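Local coordinates for conserved hypothetical protein NMB0706 (Neisseria meningitidis, PDB 1RV9), which is of unknown function but belongs to the multi-copper polyphenol oxidoreductase laccase family and has an alpha-beta-beta-alpha fold, at residues V145-I150 with R211-R216; G37-G42 with V60-E65; P74-N79 with E91-T96; T30-R35 with M248-W253. All blocks are in the same frame, centred on the assembly; numbering follows the deposited sequence.

Interaction 1 of 4, residues V145-I150 with R211-R216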
loop_
_atom_site.group_PDB
_atom_site.type_symbol
_atom_site.label_atom_id
_atom_site.label_comp_id
_atom_site.label_asym_id
_atom_site.label_seq_id
_atom_site.Cartn_x
_atom_site.Cartn_y
_atom_site.Cartn_z
ATOM N N VAL A 145 -9.266 -2.194 7.164
ATOM C CA VAL A 145 -8.224 -1.181 7.295
ATOM C C VAL A 145 -8.543 0.059 6.458
ATOM O O VAL A 145 -8.249 1.183 6.872
ATOM C CB VAL A 145 -6.823 -1.735 6.900
ATOM C CG1 VAL A 145 -6.775 -2.048 5.417
ATOM C CG2 VAL A 145 -5.735 -0.725 7.282
ATOM N N LEU A 146 -9.162 -0.133 5.296
ATOM C CA LEU A 146 -9.495 1.010 4.448
ATOM C C LEU A 146 -10.590 1.861 5.088
ATOM O O LEU A 146 -10.495 3.092 5.114
ATOM C CB LEU A 146 -9.921 0.548 3.051
ATOM C CG LEU A 146 -8.853 -0.215 2.252
ATOM C CD1 LEU A 146 -9.313 -0.395 0.816
ATOM C CD2 LEU A 146 -7.533 0.548 2.271
ATOM N N GLN A 147 -11.623 1.209 5.614
ATOM C CA GLN A 147 -12.711 1.935 6.261
ATOM C C GLN A 147 -12.190 2.735 7.452
ATOM O O GLN A 147 -12.598 3.877 7.661
ATOM C CB GLN A 147 -13.817 0.975 6.727
ATOM C CG GLN A 147 -14.541 0.242 5.601
ATOM C CD GLN A 147 -13.924 -1.105 5.282
ATOM O OE1 GLN A 147 -12.713 -1.215 5.084
ATOM N NE2 GLN A 147 -14.757 -2.138 5.223
ATOM N N ASN A 148 -11.284 2.145 8.229
ATOM C CA ASN A 148 -10.728 2.841 9.387
ATOM C C ASN A 148 -9.856 4.021 8.963
ATOM O O ASN A 148 -9.816 5.051 9.639
ATOM C CB ASN A 148 -9.906 1.886 10.259
ATOM C CG ASN A 148 -10.757 0.821 10.916
ATOM O OD1 ASN A 148 -11.978 0.957 11.002
ATOM N ND2 ASN A 148 -10.117 -0.238 11.395
ATOM N N THR A 149 -9.152 3.871 7.846
ATOM C CA THR A 149 -8.300 4.950 7.355
ATOM C C THR A 149 -9.170 6.120 6.907
ATOM O O THR A 149 -8.908 7.273 7.245
ATOM C CB THR A 149 -7.432 4.469 6.182
ATOM O OG1 THR A 149 -6.582 3.407 6.635
ATOM C CG2 THR A 149 -6.569 5.617 5.644
ATOM N N ILE A 150 -10.215 5.809 6.150
ATOM C CA ILE A 150 -11.139 6.824 5.665
ATOM C C ILE A 150 -11.718 7.613 6.839
ATOM O O ILE A 150 -11.795 8.845 6.800
ATOM C CB ILE A 150 -12.279 6.155 4.859
ATOM C CG1 ILE A 150 -11.727 5.645 3.525
ATOM C CG2 ILE A 150 -13.433 7.128 4.648
ATOM C CD1 ILE A 150 -12.646 4.680 2.804
ATOM N N ARG A 211 -11.748 -1.711 -4.820
ATOM C CA ARG A 211 -12.692 -0.797 -5.461
ATOM C C ARG A 211 -14.094 -0.970 -4.890
ATOM O O ARG A 211 -14.804 0.010 -4.672
ATOM C CB ARG A 211 -12.725 -1.014 -6.977
ATOM C CG ARG A 211 -11.447 -0.624 -7.695
ATOM C CD ARG A 211 -11.676 -0.440 -9.193
ATOM N NE ARG A 211 -10.416 -0.359 -9.926
ATOM C CZ ARG A 211 -9.654 -1.411 -10.209
ATOM N NH1 ARG A 211 -10.028 -2.627 -9.827
ATOM N NH2 ARG A 211 -8.509 -1.251 -10.863
ATOM N N LEU A 212 -14.492 -2.218 -4.653
ATOM C CA LEU A 212 -15.812 -2.502 -4.092
ATOM C C LEU A 212 -15.943 -1.887 -2.705
ATOM O O LEU A 212 -16.924 -1.204 -2.397
ATOM C CB LEU A 212 -16.037 -4.015 -3.984
ATOM C CG LEU A 212 -16.484 -4.795 -5.218
ATOM C CD1 LEU A 212 -16.469 -6.289 -4.915
ATOM C CD2 LEU A 212 -17.885 -4.348 -5.619
ATOM N N ILE A 213 -14.948 -2.142 -1.863
ATOM C CA ILE A 213 -14.940 -1.631 -0.503
ATOM C C ILE A 213 -14.910 -0.104 -0.472
ATOM O O ILE A 213 -15.673 0.525 0.263
ATOM C CB ILE A 213 -13.736 -2.220 0.275
ATOM C CG1 ILE A 213 -13.957 -3.723 0.475
ATOM C CG2 ILE A 213 -13.561 -1.516 1.615
ATOM C CD1 ILE A 213 -12.739 -4.475 0.984
ATOM N N LEU A 214 -14.037 0.492 -1.277
ATOM C CA LEU A 214 -13.933 1.947 -1.326
ATOM C C LEU A 214 -15.227 2.578 -1.831
ATOM O O LEU A 214 -15.691 3.577 -1.277
ATOM C CB LEU A 214 -12.765 2.361 -2.223
ATOM C CG LEU A 214 -11.374 2.044 -1.671
ATOM C CD1 LEU A 214 -10.345 2.137 -2.787
ATOM C CD2 LEU A 214 -11.042 3.008 -0.533
ATOM N N LYS A 215 -15.800 2.001 -2.883
ATOM C CA LYS A 215 -17.042 2.515 -3.441
ATOM C C LYS A 215 -18.174 2.419 -2.438
ATOM O O LYS A 215 -18.958 3.355 -2.282
ATOM C CB LYS A 215 -17.419 1.752 -4.717
ATOM C CG LYS A 215 -16.813 2.320 -5.998
ATOM C CD LYS A 215 -16.068 3.626 -5.736
ATOM C CE LYS A 215 -16.134 4.569 -6.920
ATOM N NZ LYS A 215 -15.426 5.846 -6.623
ATOM N N ARG A 216 -18.261 1.284 -1.754
ATOM C CA ARG A 216 -19.310 1.089 -0.768
ATOM C C ARG A 216 -19.186 2.085 0.380
ATOM O O ARG A 216 -20.184 2.471 0.990
ATOM C CB ARG A 216 -19.266 -0.337 -0.209
ATOM C CG ARG A 216 -20.327 -0.591 0.850
ATOM C CD ARG A 216 -20.236 -1.982 1.445
ATOM N NE ARG A 216 -19.006 -2.187 2.203
ATOM C CZ ARG A 216 -18.778 -3.248 2.970
ATOM N NH1 ARG A 216 -19.702 -4.198 3.077
ATOM N NH2 ARG A 216 -17.631 -3.365 3.624
#
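Leu-146 and Leu-214 mark the closest backbone approach of helices 145-150 and 211-216, whose axes come within 10.1 Å and run in broadly the same direction with a signed crossing angle of -35°. At that separation only side chains meet. Leu-146 extends CD1 to the branch point of Leu-214, 4.0 Å from its CG, the two chains slanting across one another. Leu-214 turns its CD2 into the same place, 4.0 Å from Leu-146 CD1 and 4.1 Å from Ile-150 CD1; one leucine methyl touches residues a helical turn apart on the partner. On the flank, the bend in Gln-147 at chi2 (92°) folds its amide back toward the other helix, so that OE1 comes 3.6 Å from Ile-213 CG2. This methyl lies anti to the backbone N of Ile-213, and the glutamine and isoleucine side chains cross at about a right angle. Beyond it, Gln-147 NE2 stands 3.5 Å from NH2 of Arg-216, near the guanidinium plane and at its edge, with the two flat groups turned 51° apart. Both of these nitrogens are donors, so their proximity is packing without a bond. Phe-123 of strand 119-125 touches both Leu-146 and Leu-214, which places this pair of helices side by side on one layer of the alpha-beta-beta-alpha fold. No hydrogen bond crosses the interface, and the inner contacts are aliphatic throughout; this is consistent with cohesion mainly from dispersion and burial of apolar surface, with polar groups confined to the flank.

Interaction 2 of 4, residues G37-G42 with V60-E65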
loop_
_atom_site.group_PDB
_atom_site.type_symbol
_atom_site.label_atom_id
_atom_site.label_comp_id
_atom_site.label_asym_id
_atom_site.label_seq_id
_atom_site.Cartn_x
_atom_site.Cartn_y
_atom_site.Cartn_z
ATOM N N GLY A 37 17.391 1.294 -7.716
ATOM C CA GLY A 37 17.935 2.521 -7.161
ATOM C C GLY A 37 18.549 2.390 -5.780
ATOM O O GLY A 37 18.956 3.393 -5.187
ATOM N N GLY A 38 18.633 1.164 -5.268
ATOM C CA GLY A 38 19.185 0.956 -3.941
ATOM C C GLY A 38 20.559 0.317 -3.889
ATOM O O GLY A 38 21.254 0.240 -4.901
ATOM N N VAL A 39 20.942 -0.149 -2.703
ATOM C CA VAL A 39 22.250 -0.770 -2.504
ATOM C C VAL A 39 22.198 -2.234 -2.073
ATOM O O VAL A 39 23.242 -2.853 -1.865
ATOM C CB VAL A 39 23.083 -0.001 -1.455
ATOM C CG1 VAL A 39 23.251 1.448 -1.884
ATOM C CG2 VAL A 39 22.416 -0.086 -0.089
ATOM N N SER A 40 20.997 -2.790 -1.933
ATOM C CA SER A 40 20.865 -4.186 -1.523
ATOM C C SER A 40 21.203 -5.135 -2.665
ATOM O O SER A 40 21.152 -4.759 -3.835
ATOM C CB SER A 40 19.449 -4.461 -1.007
ATOM O OG SER A 40 19.204 -3.716 0.171
ATOM N N GLN A 41 21.533 -6.375 -2.318
ATOM C CA GLN A 41 21.922 -7.374 -3.310
ATOM C C GLN A 41 21.140 -8.677 -3.205
ATOM O O GLN A 41 20.343 -8.875 -2.288
ATOM C CB GLN A 41 23.406 -7.704 -3.147
ATOM C CG GLN A 41 23.720 -8.322 -1.792
ATOM C CD GLN A 41 25.198 -8.522 -1.555
ATOM O OE1 GLN A 41 25.782 -9.526 -1.972
ATOM N NE2 GLN A 41 25.817 -7.560 -0.885
ATOM N N GLY A 42 21.397 -9.568 -4.153
ATOM C CA GLY A 42 20.745 -10.864 -4.153
ATOM C C GLY A 42 19.235 -10.803 -4.238
ATOM O O GLY A 42 18.680 -10.107 -5.084
ATOM N N VAL A 60 19.582 -1.524 4.339
ATOM C CA VAL A 60 18.226 -0.988 4.425
ATOM C C VAL A 60 18.257 0.469 4.870
ATOM O O VAL A 60 17.502 1.298 4.361
ATOM C CB VAL A 60 17.362 -1.791 5.418
ATOM C CG1 VAL A 60 15.978 -1.152 5.540
ATOM C CG2 VAL A 60 17.236 -3.229 4.943
ATOM N N ARG A 61 19.128 0.780 5.824
ATOM C CA ARG A 61 19.253 2.144 6.321
ATOM C C ARG A 61 19.634 3.069 5.170
ATOM O O ARG A 61 19.106 4.174 5.043
ATOM C CB ARG A 61 20.325 2.210 7.412
ATOM C CG ARG A 61 20.554 3.596 7.990
ATOM C CD ARG A 61 22.045 3.857 8.149
ATOM N NE ARG A 61 22.549 4.733 7.094
ATOM C CZ ARG A 61 23.692 4.549 6.438
ATOM N NH1 ARG A 61 24.466 3.509 6.717
ATOM N NH2 ARG A 61 24.068 5.417 5.505
ATOM N N ARG A 62 20.556 2.612 4.328
ATOM C CA ARG A 62 20.997 3.408 3.193
ATOM C C ARG A 62 19.872 3.579 2.171
ATOM O O ARG A 62 19.689 4.666 1.620
ATOM C CB ARG A 62 22.225 2.757 2.552
ATOM C CG ARG A 62 23.390 2.603 3.526
ATOM C CD ARG A 62 24.489 1.737 2.940
ATOM N NE ARG A 62 25.160 2.382 1.816
ATOM C CZ ARG A 62 25.676 1.723 0.783
ATOM N NH1 ARG A 62 25.592 0.399 0.729
ATOM N NH2 ARG A 62 26.281 2.386 -0.195
ATOM N N ASN A 63 19.112 2.515 1.919
ATOM C CA ASN A 63 18.009 2.607 0.965
ATOM C C ASN A 63 16.961 3.603 1.462
ATOM O O ASN A 63 16.393 4.364 0.675
ATOM C CB ASN A 63 17.362 1.236 0.742
ATOM C CG ASN A 63 18.309 0.242 0.101
ATOM O OD1 ASN A 63 19.128 0.605 -0.744
ATOM N ND2 ASN A 63 18.190 -1.025 0.485
ATOM N N ARG A 64 16.708 3.609 2.767
ATOM C CA ARG A 64 15.732 4.538 3.324
ATOM C C ARG A 64 16.258 5.966 3.227
ATOM O O ARG A 64 15.487 6.915 3.094
ATOM C CB ARG A 64 15.400 4.167 4.771
ATOM C CG ARG A 64 14.564 2.895 4.876
ATOM C CD ARG A 64 14.108 2.628 6.298
ATOM N NE ARG A 64 13.158 1.519 6.368
ATOM C CZ ARG A 64 12.490 1.183 7.464
ATOM N NH1 ARG A 64 12.669 1.872 8.583
ATOM N NH2 ARG A 64 11.639 0.165 7.445
ATOM N N GLU A 65 17.576 6.116 3.290
ATOM C CA GLU A 65 18.185 7.434 3.165
ATOM C C GLU A 65 17.966 7.944 1.750
ATOM O O GLU A 65 17.661 9.119 1.536
ATOM C CB GLU A 65 19.682 7.356 3.431
ATOM C CG GLU A 65 20.049 7.393 4.883
ATOM C CD GLU A 65 21.541 7.346 5.084
ATOM O OE1 GLU A 65 22.272 7.986 4.298
ATOM O OE2 GLU A 65 21.980 6.680 6.038
#
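Asn-63 turns its amide so that both ends meet the loop 37-42. OD1 accepts from the backbone N of Val-39 at 2.8 Å, with an N-H...O angle of 161° and the donor in the carbonyl plane. On the other branch, ND2 donates to Ser-40 OG at 2.9 Å, the oxygen lying in the plane of the amide, though the angle at the hydrogen is a more bent 142°. Placing CG anti to its carbonyl carbon (chi1 -64°) swings the Asn-63 amide out from the helix toward these two partners, and the paired bonds fix its rotation. Ser-40 OG is also bonded to Asp-55, and Asn-63 ND2 to the carbonyl of Asn-48. The arrangement ties the long connection that follows strand 28-33 to the second turn of helix 57-71. Beside the amide, the Arg-62 and Val-39 side chains cross at about a right angle: Val-39 CG1 sits 3.4 Å above one face of the guanidinium, displaced toward the rim, while Val-39 CG2 approaches Arg-62 NH1 to 3.3 Å. The bend at chi3 brings the arginine head over the valine. Gly-38 CA lies 3.2 Å from Asn-63 OD1.

Interaction 3 of 4, residues P74-N79 with E91-T96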
loop_
_atom_site.group_PDB
_atom_site.type_symbol
_atom_site.label_atom_id
_atom_site.label_comp_id
_atom_site.label_asym_id
_atom_site.label_seq_id
_atom_site.Cartn_x
_atom_site.Cartn_y
_atom_site.Cartn_z
ATOM N N PRO A 74 10.680 13.447 6.842
ATOM C CA PRO A 74 10.879 12.156 7.502
ATOM C C PRO A 74 9.730 11.248 7.047
ATOM O O PRO A 74 8.622 11.726 6.790
ATOM C CB PRO A 74 10.811 12.508 8.991
ATOM C CG PRO A 74 9.958 13.751 9.019
ATOM C CD PRO A 74 10.459 14.521 7.828
ATOM N N VAL A 75 10.006 9.953 6.934
ATOM C CA VAL A 75 9.018 8.980 6.483
ATOM C C VAL A 75 8.560 8.108 7.648
ATOM O O VAL A 75 9.380 7.498 8.336
ATOM C CB VAL A 75 9.621 8.085 5.380
ATOM C CG1 VAL A 75 8.583 7.093 4.876
ATOM C CG2 VAL A 75 10.133 8.951 4.235
ATOM N N ALA A 76 7.249 8.047 7.863
ATOM C CA ALA A 76 6.696 7.265 8.964
ATOM C C ALA A 76 6.532 5.771 8.684
ATOM O O ALA A 76 5.412 5.278 8.531
ATOM C CB ALA A 76 5.358 7.858 9.405
ATOM N N TYR A 77 7.650 5.052 8.624
ATOM C CA TYR A 77 7.613 3.612 8.408
ATOM C C TYR A 77 6.947 2.985 9.631
ATOM O O TYR A 77 7.221 3.375 10.770
ATOM C CB TYR A 77 9.033 3.061 8.250
ATOM C CG TYR A 77 9.718 3.514 6.986
ATOM C CD1 TYR A 77 9.333 3.011 5.742
ATOM C CD2 TYR A 77 10.733 4.470 7.025
ATOM C CE1 TYR A 77 9.937 3.451 4.568
ATOM C CE2 TYR A 77 11.344 4.919 5.855
ATOM C CZ TYR A 77 10.941 4.406 4.632
ATOM O OH TYR A 77 11.529 4.847 3.470
ATOM N N LEU A 78 6.076 2.012 9.394
ATOM C CA LEU A 78 5.360 1.355 10.483
ATOM C C LEU A 78 5.782 -0.093 10.644
ATOM O O LEU A 78 6.322 -0.703 9.722
ATOM C CB LEU A 78 3.852 1.362 10.203
ATOM C CG LEU A 78 3.173 2.661 9.770
ATOM C CD1 LEU A 78 1.751 2.344 9.315
ATOM C CD2 LEU A 78 3.167 3.665 10.915
ATOM N N ASN A 79 5.543 -0.644 11.829
ATOM C CA ASN A 79 5.819 -2.056 12.028
ATOM C C ASN A 79 4.476 -2.666 11.658
ATOM O O ASN A 79 3.583 -2.808 12.500
ATOM C CB ASN A 79 6.155 -2.381 13.482
ATOM C CG ASN A 79 6.368 -3.866 13.694
ATOM O OD1 ASN A 79 7.027 -4.524 12.889
ATOM N ND2 ASN A 79 5.813 -4.404 14.774
ATOM N N GLU A 91 2.913 11.267 14.639
ATOM C CA GLU A 91 3.189 10.703 15.959
ATOM C C GLU A 91 3.903 9.355 15.869
ATOM O O GLU A 91 4.345 8.812 16.885
ATOM C CB GLU A 91 1.886 10.506 16.739
ATOM C CG GLU A 91 1.048 11.754 16.933
ATOM C CD GLU A 91 -0.212 11.477 17.734
ATOM O OE1 GLU A 91 -1.013 10.616 17.313
ATOM O OE2 GLU A 91 -0.403 12.119 18.788
ATOM N N ALA A 92 4.016 8.818 14.661
ATOM C CA ALA A 92 4.660 7.526 14.456
ATOM C C ALA A 92 6.176 7.576 14.292
ATOM O O ALA A 92 6.813 6.542 14.091
ATOM C CB ALA A 92 4.025 6.839 13.241
ATOM N N LEU A 93 6.748 8.772 14.388
ATOM C CA LEU A 93 8.187 8.947 14.214
ATOM C C LEU A 93 9.081 8.736 15.437
ATOM O O LEU A 93 10.235 8.363 15.299
ATOM C CB LEU A 93 8.472 10.329 13.626
ATOM C CG LEU A 93 7.710 10.671 12.346
ATOM C CD1 LEU A 93 8.084 12.080 11.910
ATOM C CD2 LEU A 93 8.032 9.671 11.239
ATOM N N GLY A 94 8.559 8.946 16.632
ATOM C CA GLY A 94 9.397 8.780 17.810
ATOM C C GLY A 94 9.328 7.385 18.417
ATOM O O GLY A 94 9.545 7.219 19.622
ATOM N N GLY A 95 9.046 6.378 17.593
ATOM C CA GLY A 95 8.951 5.013 18.082
ATOM C C GLY A 95 7.995 4.278 17.162
ATOM O O GLY A 95 6.797 4.555 17.153
ATOM N N THR A 96 8.531 3.349 16.379
ATOM C CA THR A 96 7.749 2.574 15.421
ATOM C C THR A 96 6.554 1.867 16.044
ATOM O O THR A 96 6.712 0.939 16.830
ATOM C CB THR A 96 8.630 1.539 14.708
ATOM O OG1 THR A 96 9.806 2.193 14.210
ATOM C CG2 THR A 96 7.871 0.921 13.539
HETATM O O HOH W 1 10.248 3.568 11.913
#
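Leu-93 reaches segment 74-79 with the two methyls at its tip. From CB the chain places CG anti to the carbonyl carbon (chi1 -53°), and neither of these atoms comes within 4.2 Å of the other segment. At the fork the branches part. CD1 goes to the ring of Pro-74, 3.8 Å from its CG, the leucine crossing the proline at about a right angle. CD2 instead settles against Ala-76, 3.6 Å from CA and nearly as close to CB. Ala-76 is the centre of an inverse gamma turn at the end of the short, weakly bonded edge strand 75-76 of the mixed five-stranded sheet; the loop between strands 86-88 and 101-104 packs against this turn. Deeper in, the methyl of Ala-92 meets Leu-78 CD2 at 4.0 Å and the Ala-76 methyl slightly farther off, with Val-87 of strand 86-88 touching both Ala-92 and Leu-78. Thr-96 marks the other end. Its CG2, anti to the backbone N, lies over the peptide joining Leu-78 to Asn-79 and comes 3.3 Å from Asn-79 N. The hydroxyl takes another course: a water lies 2.7 Å from Thr-96 OG1 and donates to the carbonyl O of Tyr-77 at 3.2 Å.

Interaction 4 of 4, residues T30-R35 with M248-W253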
loop_
_atom_site.group_PDB
_atom_site.type_symbol
_atom_site.label_atom_id
_atom_site.label_comp_id
_atom_site.label_asym_id
_atom_site.label_seq_id
_atom_site.Cartn_x
_atom_site.Cartn_y
_atom_site.Cartn_z
ATOM N N THR A 30 3.331 12.132 -4.205
ATOM C CA THR A 30 3.415 10.696 -3.997
ATOM C C THR A 30 4.723 10.147 -4.545
ATOM O O THR A 30 5.344 10.729 -5.436
ATOM C CB THR A 30 2.258 9.926 -4.688
ATOM O OG1 THR A 30 2.294 10.159 -6.102
ATOM C CG2 THR A 30 0.917 10.354 -4.130
ATOM N N LEU A 31 5.139 9.019 -3.991
ATOM C CA LEU A 31 6.345 8.359 -4.451
ATOM C C LEU A 31 6.062 6.873 -4.362
ATOM O O LEU A 31 5.835 6.339 -3.273
ATOM C CB LEU A 31 7.549 8.719 -3.575
ATOM C CG LEU A 31 8.892 8.201 -4.106
ATOM C CD1 LEU A 31 9.261 8.971 -5.364
ATOM C CD2 LEU A 31 9.978 8.369 -3.052
ATOM N N ILE A 32 6.035 6.221 -5.517
ATOM C CA ILE A 32 5.804 4.787 -5.600
ATOM C C ILE A 32 7.167 4.231 -5.975
ATOM O O ILE A 32 7.566 4.300 -7.133
ATOM C CB ILE A 32 4.784 4.453 -6.709
ATOM C CG1 ILE A 32 3.463 5.183 -6.436
ATOM C CG2 ILE A 32 4.573 2.944 -6.795
ATOM C CD1 ILE A 32 2.815 4.832 -5.109
ATOM N N THR A 33 7.893 3.698 -5.000
ATOM C CA THR A 33 9.224 3.186 -5.292
ATOM C C THR A 33 9.202 1.851 -6.018
ATOM O O THR A 33 8.219 1.108 -5.967
ATOM C CB THR A 33 10.080 3.043 -4.007
ATOM O OG1 THR A 33 9.636 1.913 -3.247
ATOM C CG2 THR A 33 9.959 4.297 -3.148
ATOM N N THR A 34 10.289 1.573 -6.728
ATOM C CA THR A 34 10.436 0.317 -7.444
ATOM C C THR A 34 11.587 -0.385 -6.742
ATOM O O THR A 34 12.164 0.158 -5.797
ATOM C CB THR A 34 10.797 0.528 -8.930
ATOM O OG1 THR A 34 12.099 1.117 -9.030
ATOM C CG2 THR A 34 9.777 1.439 -9.603
ATOM N N ARG A 35 11.928 -1.584 -7.193
ATOM C CA ARG A 35 13.008 -2.328 -6.562
ATOM C C ARG A 35 14.379 -1.774 -6.933
ATOM O O ARG A 35 15.394 -2.165 -6.357
ATOM C CB ARG A 35 12.924 -3.809 -6.953
ATOM C CG ARG A 35 13.238 -4.091 -8.411
ATOM C CD ARG A 35 13.128 -5.578 -8.706
ATOM N NE ARG A 35 13.994 -6.354 -7.827
ATOM C CZ ARG A 35 14.022 -7.683 -7.779
ATOM N NH1 ARG A 35 13.228 -8.397 -8.568
ATOM N NH2 ARG A 35 14.840 -8.295 -6.934
ATOM N N MET A 248 9.094 -2.628 -1.463
ATOM C CA MET A 248 9.112 -1.286 -2.019
ATOM C C MET A 248 8.094 -0.542 -1.166
ATOM O O MET A 248 7.512 -1.125 -0.249
ATOM C CB MET A 248 8.720 -1.265 -3.503
ATOM C CG MET A 248 7.450 -1.992 -3.866
ATOM S SD MET A 248 7.763 -3.684 -4.393
ATOM C CE MET A 248 6.082 -4.257 -4.542
ATOM N N ALA A 249 7.875 0.735 -1.433
ATOM C CA ALA A 249 6.918 1.465 -0.615
ATOM C C ALA A 249 6.112 2.455 -1.416
ATOM O O ALA A 249 6.518 2.880 -2.494
ATOM C CB ALA A 249 7.640 2.187 0.500
ATOM N N SER A 250 4.947 2.794 -0.882
ATOM C CA SER A 250 4.080 3.780 -1.502
ATOM C C SER A 250 3.972 4.876 -0.460
ATOM O O SER A 250 3.520 4.635 0.671
ATOM C CB SER A 250 2.715 3.173 -1.822
ATOM O OG SER A 250 2.861 2.172 -2.814
ATOM N N LEU A 251 4.422 6.068 -0.840
ATOM C CA LEU A 251 4.441 7.217 0.055
ATOM C C LEU A 251 3.586 8.357 -0.455
ATOM O O LEU A 251 3.409 8.530 -1.660
ATOM C CB LEU A 251 5.877 7.729 0.231
ATOM C CG LEU A 251 6.950 6.768 0.742
ATOM C CD1 LEU A 251 7.390 5.837 -0.378
ATOM C CD2 LEU A 251 8.140 7.580 1.244
ATOM N N ILE A 252 3.072 9.142 0.481
ATOM C CA ILE A 252 2.256 10.294 0.138
ATOM C C ILE A 252 2.455 11.371 1.194
ATOM O O ILE A 252 2.614 11.080 2.381
ATOM C CB ILE A 252 0.755 9.904 0.025
ATOM C CG1 ILE A 252 -0.057 11.097 -0.481
ATOM C CG2 ILE A 252 0.224 9.422 1.373
ATOM C CD1 ILE A 252 -1.467 10.722 -0.894
ATOM N N TRP A 253 2.486 12.621 0.754
ATOM C CA TRP A 253 2.652 13.719 1.685
ATOM C C TRP A 253 2.103 15.008 1.119
ATOM O O TRP A 253 1.831 15.109 -0.079
ATOM C CB TRP A 253 4.134 13.894 2.056
ATOM C CG TRP A 253 5.055 14.301 0.926
ATOM C CD1 TRP A 253 5.498 15.562 0.636
ATOM C CD2 TRP A 253 5.681 13.428 -0.022
ATOM N NE1 TRP A 253 6.368 15.527 -0.432
ATOM C CE2 TRP A 253 6.494 14.230 -0.856
ATOM C CE3 TRP A 253 5.630 12.047 -0.252
ATOM C CZ2 TRP A 253 7.260 13.690 -1.898
ATOM C CZ3 TRP A 253 6.389 11.510 -1.289
ATOM C CH2 TRP A 253 7.192 12.334 -2.101
HETATM O O HOH W 2 5.779 0.810 -4.632
#
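Thr-33 puts a side-chain hydroxyl into the backbone bonding between strands 30-33 and 248-253, which run antiparallel at 173°. Its OG1 lies between the backbone N and the carbonyl carbon (chi1 74°), turned back onto the partner strand, where in place of a backbone carbonyl it accepts from Ala-249 N at 2.8 Å. Thr-33 N in turn donates to Ala-249 O at 3.0 Å. A water adds a further link by donating to the carbonyl oxygens of both residues. Further along, Leu-31 and Leu-251 exchange two main-chain bonds as a hydrogen-bonded pair. Trp-253, with CG also set between N and the carbonyl carbon (chi1 65°), carries its indole across to strand 30-33, CZ3 lying 3.8 Å from Leu-31 CB, which sits at the ring edge near its plane. Thr-30 N lies above one face, toward the rim. Val-71 of helix 57-71 packs on Leu-31, Leu-251 and Trp-253. On the other face, Thr-30 CG2 meets Ile-252 CG1 at 3.8 Å, and Ile-32 turns CD1 to Ser-250 OG at 3.5 Å; Leu-122 of strand 119-125 covers Thr-30, Ile-32 and Ser-250. Helix on one side and a second sheet on the other make this the interior of an alpha-beta-beta-alpha sandwich, with two antiparallel strands from near the chain ends paired at its core.

How the interactions relate
Interaction 4 pairs strands from near the two chain ends, and the other three contacts lie between them in sequence. Interactions 3 and 4 reach the same sheet and touch directly, Val-75 CG1 lying 3.7 Å from Leu-251 CD2. Interaction 2 meets interaction 3 through a cation-pi contact of Arg-64 with Tyr-77, the arginine NH1 being 3.6 Å from CD2 of the ring. Interaction 1 stands apart on the second sheet: its centre is 32 Å from that of interaction 2, across the middle of the chain, and its nearest atoms are about 8 Å from interaction 3 and 9 Å from interaction 4. The Leu-78 side chain lies near, without touching, Cys-118, His-135 and Asp-100, a possible but unconfirmed triad.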